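Phosphoacetylglucosamine mutase (Aspergillus lentulus, PDB 5O9X) catalyses the interconversion of N-acetylglucosamine 6-phosphate and N-acetylglucosamine 1-phosphate, probably by way of a bisphosphorylated sugar intermediate. Local coordinates at residues K8-A13 with L149-A154; Y191-A196 with I229-E234. The protein carries 1 engineered substitution. All coordinates share one frame; numbering follows the deposited sequence.

Contact 1: K8-A13 with L149-A154; sequences KAISDA and LTATEA
Ile10 holds CG1 beside its backbone N (chi1 -66°) and then runs on extended through chi2, which carries CD1 out to Thr152. On the other side Thr152 has its methyl anti to the carbonyl carbon, and its OG1 sits between N and C (chi1 59°). The two branches of Thr152 divide the work: CG2 meets Ile10 CD1 at 3.8 Å, the side chains passing at a slant, while OG1 hydrogen-bonds with Thr51 OG1 of helix 40-56. A threonine suits this place because it offers a methyl to the interface and a polar group to a third helix.

Beside this pair the packing depends on small residues. Ala151 points its methyl at helix 4-14, where Ala9 CB lies 4.0 Å from Ala151 CB and Ala13 CB, one turn further on, lies 4.3 Å from the same atom. Ala151 CB also comes within 3.7 Å of Ala9 O, so it touches backbone as well as side chain. With nothing larger than a methyl between them, the chains approach to 5.0 Å between Ala9 CA and Ala151 CA.

The helix 138-151 ends here: Glu153 takes a positive phi of 67°, and Ala154 N bonds back to Leu149 O at 2.8 Å while Glu153 N bonds to Thr150 O. Ile10 also packs on Ile107 and Tyr111 of helix 107-118. The arrangement is a close alanine-mediated helix-helix contact at a helix C-terminus closed by a Schellman motif, packing helix 4-14 against the end of helix 138-151 in the region of alpha/beta/alpha domain I of a phosphohexomutase.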
loop_
_atom_site.group_PDB
_atom_site.type_symbol
_atom_site.label_atom_id
_atom_site.label_comp_id
_atom_site.label_asym_id
_atom_site.label_seq_id
_atom_site.Cartn_x
_atom_site.Cartn_y
_atom_site.Cartn_z
ATOM N N LYS A 8 13.611 -22.481 26.234
ATOM C CA LYS A 8 13.533 -23.896 25.875
ATOM C C LYS A 8 12.448 -24.152 24.808
ATOM O O LYS A 8 12.715 -24.819 23.813
ATOM C CB LYS A 8 13.279 -24.776 27.123
ATOM C CG LYS A 8 13.111 -26.277 26.864
ATOM C CD LYS A 8 14.445 -26.977 26.581
ATOM C CE LYS A 8 14.422 -28.445 26.978
ATOM N NZ LYS A 8 13.201 -29.151 26.501
ATOM N N ALA A 9 11.237 -23.639 25.035
ATOM C CA ALA A 9 10.166 -23.776 24.054
ATOM C C ALA A 9 10.582 -23.136 22.705
ATOM O O ALA A 9 10.275 -23.719 21.670
ATOM C CB ALA A 9 8.845 -23.223 24.581
ATOM N N ILE A 10 11.343 -22.022 22.730
ATOM C CA ILE A 10 11.863 -21.385 21.472
ATOM C C ILE A 10 12.734 -22.345 20.635
ATOM O O ILE A 10 12.468 -22.546 19.441
ATOM C CB ILE A 10 12.459 -19.983 21.708
ATOM C CG1 ILE A 10 11.356 -19.020 22.130
ATOM C CG2 ILE A 10 13.210 -19.433 20.487
ATOM C CD1 ILE A 10 11.855 -17.696 22.671
ATOM N N SER A 11 13.704 -23.013 21.275
ATOM C CA SER A 11 14.604 -23.917 20.569
ATOM C C SER A 11 13.918 -25.228 20.198
ATOM O O SER A 11 14.165 -25.796 19.125
ATOM C CB SER A 11 15.869 -24.163 21.408
ATOM O OG SER A 11 15.492 -24.627 22.695
ATOM N N ASP A 12 13.049 -25.709 21.082
ATOM C CA ASP A 12 12.228 -26.873 20.794
ATOM C C ASP A 12 11.324 -26.706 19.537
ATOM O O ASP A 12 11.251 -27.593 18.693
ATOM C CB ASP A 12 11.371 -27.189 22.015
ATOM C CG ASP A 12 12.104 -28.068 23.049
ATOM O OD1 ASP A 12 13.318 -27.853 23.325
ATOM O OD2 ASP A 12 11.425 -28.967 23.580
ATOM N N ALA A 13 10.652 -25.558 19.431
ATOM C CA ALA A 13 9.722 -25.314 18.326
ATOM C C ALA A 13 10.502 -25.105 17.010
ATOM O O ALA A 13 10.137 -25.677 15.982
ATOM C CB ALA A 13 8.801 -24.131 18.660
ATOM N N LEU A 149 4.515 -17.948 18.534
ATOM C CA LEU A 149 3.769 -17.221 19.532
ATOM C C LEU A 149 3.399 -18.080 20.758
ATOM O O LEU A 149 3.356 -17.579 21.892
ATOM C CB LEU A 149 2.488 -16.560 18.935
ATOM C CG LEU A 149 2.851 -15.473 17.855
ATOM C CD1 LEU A 149 1.630 -15.174 17.015
ATOM C CD2 LEU A 149 3.435 -14.199 18.494
ATOM N N THR A 150 3.183 -19.357 20.520
ATOM C CA THR A 150 2.861 -20.252 21.616
ATOM C C THR A 150 4.145 -20.440 22.441
ATOM O O THR A 150 4.098 -20.413 23.673
ATOM C CB THR A 150 2.354 -21.603 21.129
ATOM O OG1 THR A 150 3.329 -22.152 20.249
ATOM C CG2 THR A 150 1.119 -21.463 20.375
ATOM N N ALA A 151 5.281 -20.563 21.753
ATOM C CA ALA A 151 6.570 -20.741 22.426
ATOM C C ALA A 151 6.897 -19.540 23.314
ATOM O O ALA A 151 7.310 -19.703 24.454
ATOM C CB ALA A 151 7.679 -21.045 21.428
ATOM N N THR A 152 6.637 -18.336 22.827
ATOM C CA THR A 152 7.018 -17.163 23.548
ATOM C C THR A 152 5.887 -16.791 24.476
ATOM O O THR A 152 6.015 -15.822 25.183
ATOM C CB THR A 152 7.313 -15.951 22.604
ATOM O OG1 THR A 152 6.147 -15.661 21.820
ATOM C CG2 THR A 152 8.439 -16.240 21.680
ATOM N N GLU A 153 4.795 -17.556 24.474
ATOM C CA GLU A 153 3.642 -17.348 25.391
ATOM C C GLU A 153 2.881 -16.031 25.109
ATOM O O GLU A 153 2.284 -15.404 26.008
ATOM C CB GLU A 153 4.064 -17.445 26.895
ATOM C CG GLU A 153 4.665 -18.789 27.275
ATOM C CD GLU A 153 5.288 -18.810 28.685
ATOM O OE1 GLU A 153 5.146 -17.836 29.451
ATOM O OE2 GLU A 153 5.983 -19.799 29.013
ATOM N N ALA A 154 2.900 -15.586 23.854
ATOM C CA ALA A 154 2.100 -14.429 23.521
ATOM C C ALA A 154 0.617 -14.890 23.575
ATOM O O ALA A 154 0.321 -16.074 23.306
ATOM C CB ALA A 154 2.475 -13.927 22.094
#

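Contact 2: Y191-A196 with I229-E234; sequences YYEKLA and IKYLPE
One face of the Tyr231 ring receives the CB of Tyr192, which stands 3.6 Å from the ring centroid and 18° off the normal, a CH-pi contact. The two rings themselves meet obliquely, with planes at 34° and centroids 5.4 Å apart; the nearest approach between them is Tyr192 CD2 to Tyr231 CE2, 3.6 Å. Glu193 CG reaches the same ring at a slant, 3.8 Å from Tyr231 CE1, with its carboxylate plane turned 76° from the ring. Its aliphatic stem does the touching, while Glu193 OE2 is engaged by Gln189 NE2 one turn earlier. Tyrosine suits position 231 because its broad ring can spread over two successive residues of the other helix.

The contact joins helix 188-202 to the C-terminal end of helix 221-231, two helices of domain II in the phosphohexomutase fold. Tyr192 extends along this seam against Lys224, Glu227 and Leu228, and its hydroxyl bonds with Glu188 OE2 and Gln166 NE2.

Further along, Ala196 lets the chain leaving the helix come close: Ala196 CA and Leu232 CA are 4.8 Å apart. Ala196 CB is 3.3 Å from Tyr231 O and 3.9 Å from Tyr231 CB. Leu232 holds CG beside its backbone N, and its CD2 methyl comes back to Ala196 CA. Pro233, with no amide hydrogen to offer, sets its ring CD against Ala196 O.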
loop_
_atom_site.group_PDB
_atom_site.type_symbol
_atom_site.label_atom_id
_atom_site.label_comp_id
_atom_site.label_asym_id
_atom_site.label_seq_id
_atom_site.Cartn_x
_atom_site.Cartn_y
_atom_site.Cartn_z
ATOM N N TYR A 191 -15.388 -3.176 10.581
ATOM C CA TYR A 191 -14.745 -2.530 9.367
ATOM C C TYR A 191 -15.793 -2.141 8.303
ATOM O O TYR A 191 -15.827 -0.980 7.868
ATOM C CB TYR A 191 -13.702 -3.494 8.799
ATOM C CG TYR A 191 -13.107 -3.096 7.463
ATOM C CD1 TYR A 191 -11.990 -2.281 7.435
ATOM C CD2 TYR A 191 -13.689 -3.528 6.230
ATOM C CE1 TYR A 191 -11.418 -1.906 6.219
ATOM C CE2 TYR A 191 -13.158 -3.098 4.994
ATOM C CZ TYR A 191 -12.039 -2.310 5.003
ATOM O OH TYR A 191 -11.465 -1.888 3.834
ATOM N N TYR A 192 -16.711 -3.066 7.956
ATOM C CA TYR A 192 -17.731 -2.755 6.918
ATOM C C TYR A 192 -18.682 -1.650 7.385
ATOM O O TYR A 192 -19.039 -0.741 6.584
ATOM C CB TYR A 192 -18.587 -3.968 6.538
ATOM C CG TYR A 192 -17.755 -5.125 5.990
ATOM C CD1 TYR A 192 -16.769 -4.893 5.002
ATOM C CD2 TYR A 192 -17.919 -6.425 6.492
ATOM C CE1 TYR A 192 -15.931 -5.982 4.520
ATOM C CE2 TYR A 192 -17.123 -7.502 6.044
ATOM C CZ TYR A 192 -16.147 -7.272 5.077
ATOM O OH TYR A 192 -15.382 -8.315 4.644
ATOM N N GLU A 193 -19.059 -1.724 8.671
ATOM C CA GLU A 193 -19.986 -0.743 9.279
ATOM C C GLU A 193 -19.386 0.672 9.235
ATOM O O GLU A 193 -20.076 1.677 8.910
ATOM C CB GLU A 193 -20.259 -1.173 10.735
ATOM C CG GLU A 193 -21.195 -2.353 10.734
ATOM C CD GLU A 193 -21.496 -2.897 12.132
ATOM O OE1 GLU A 193 -20.737 -2.582 13.078
ATOM O OE2 GLU A 193 -22.516 -3.626 12.260
ATOM N N LYS A 194 -18.105 0.765 9.575
ATOM C CA LYS A 194 -17.429 2.083 9.576
ATOM C C LYS A 194 -17.324 2.668 8.182
ATOM O O LYS A 194 -17.646 3.864 7.973
ATOM C CB LYS A 194 -16.032 1.976 10.180
ATOM C CG LYS A 194 -15.369 3.345 10.465
ATOM C CD LYS A 194 -13.897 3.065 10.818
ATOM C CE LYS A 194 -13.081 4.347 11.041
ATOM N NZ LYS A 194 -13.577 5.037 12.242
ATOM N N LEU A 195 -16.841 1.858 7.230
ATOM C CA LEU A 195 -16.777 2.320 5.830
ATOM C C LEU A 195 -18.158 2.713 5.331
ATOM O O LEU A 195 -18.358 3.851 4.763
ATOM C CB LEU A 195 -16.128 1.267 4.921
ATOM C CG LEU A 195 -14.614 1.354 4.746
ATOM C CD1 LEU A 195 -13.966 0.917 6.029
ATOM C CD2 LEU A 195 -14.269 0.336 3.630
ATOM N N ALA A 196 -19.157 1.853 5.608
ATOM C CA ALA A 196 -20.514 2.165 5.087
ATOM C C ALA A 196 -21.085 3.455 5.666
ATOM O O ALA A 196 -21.634 4.315 4.917
ATOM C CB ALA A 196 -21.446 1.007 5.331
ATOM N N ILE A 229 -20.564 -4.596 0.228
ATOM C CA ILE A 229 -21.692 -4.033 -0.539
ATOM C C ILE A 229 -23.051 -4.255 0.192
ATOM O O ILE A 229 -23.924 -3.383 0.176
ATOM C CB ILE A 229 -21.687 -4.654 -1.887
ATOM C CG1 ILE A 229 -20.563 -3.954 -2.654
ATOM C CG2 ILE A 229 -23.016 -4.449 -2.690
ATOM C CD1 ILE A 229 -20.219 -4.639 -3.964
ATOM N N LYS A 230 -23.168 -5.357 0.912
ATOM C CA LYS A 230 -24.376 -5.568 1.770
ATOM C C LYS A 230 -24.568 -4.515 2.814
ATOM O O LYS A 230 -25.703 -4.258 3.190
ATOM C CB LYS A 230 -24.257 -6.870 2.491
ATOM C CG LYS A 230 -24.141 -8.062 1.549
ATOM C CD LYS A 230 -24.039 -9.267 2.472
ATOM C CE LYS A 230 -23.724 -10.534 1.688
ATOM N NZ LYS A 230 -23.471 -11.596 2.733
ATOM N N TYR A 231 -23.477 -3.927 3.338
ATOM C CA TYR A 231 -23.579 -2.829 4.306
ATOM C C TYR A 231 -23.828 -1.454 3.718
ATOM O O TYR A 231 -24.205 -0.571 4.447
ATOM C CB TYR A 231 -22.329 -2.773 5.188
ATOM C CG TYR A 231 -22.179 -3.996 6.097
ATOM C CD1 TYR A 231 -22.494 -3.924 7.471
ATOM C CD2 TYR A 231 -21.701 -5.230 5.590
ATOM C CE1 TYR A 231 -22.344 -5.072 8.302
ATOM C CE2 TYR A 231 -21.511 -6.305 6.421
ATOM C CZ TYR A 231 -21.865 -6.236 7.768
ATOM O OH TYR A 231 -21.677 -7.333 8.625
ATOM N N LEU A 232 -23.568 -1.251 2.407
ATOM C CA LEU A 232 -23.510 0.136 1.871
ATOM C C LEU A 232 -24.922 0.775 1.788
ATOM O O LEU A 232 -25.879 0.042 1.619
ATOM C CB LEU A 232 -22.819 0.188 0.493
ATOM C CG LEU A 232 -21.303 -0.130 0.541
ATOM C CD1 LEU A 232 -20.786 -0.159 -0.892
ATOM C CD2 LEU A 232 -20.538 0.960 1.301
ATOM N N PRO A 233 -25.028 2.116 1.875
ATOM C CA PRO A 233 -26.386 2.721 1.847
ATOM C C PRO A 233 -27.021 2.550 0.499
ATOM O O PRO A 233 -26.309 2.348 -0.508
ATOM C CB PRO A 233 -26.152 4.200 2.199
ATOM C CG PRO A 233 -24.711 4.436 1.901
ATOM C CD PRO A 233 -23.976 3.132 2.110
ATOM N N GLU A 234 -28.349 2.645 0.454
ATOM C CA GLU A 234 -29.147 2.090 -0.669
ATOM C C GLU A 234 -29.393 2.970 -1.928
ATOM O O GLU A 234 -29.578 2.420 -3.075
ATOM C CB GLU A 234 -30.513 1.582 -0.110
ATOM C CG GLU A 234 -31.156 0.460 -0.932
ATOM C CD GLU A 234 -30.546 -0.922 -0.698
ATOM O OE1 GLU A 234 -31.306 -1.920 -0.569
ATOM O OE2 GLU A 234 -29.303 -1.015 -0.660
#

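How the contacts relate
Contact 1 and contact 2 are in series along the chain and belong to different domains of the mutase: 8-13 with 149-154 packs two helices together in the region of domain I, whereas 191-196 with 229-234 pairs two helices within domain II. Their centres lie 40 Å apart and their nearest atoms about 21 Å, so they do not touch. Both place an alanine where backbones come close, but contact 1 is made largely by alanine methyls, with Ile10 and Thr152 beside them, and contact 2 is dominated by a tyrosine ring. The 18 residues of the glucose 1,6-bisphosphate pocket fall between positions 29 and 514; segment 8-13 is not among them, and neither contact is assigned a direct role there.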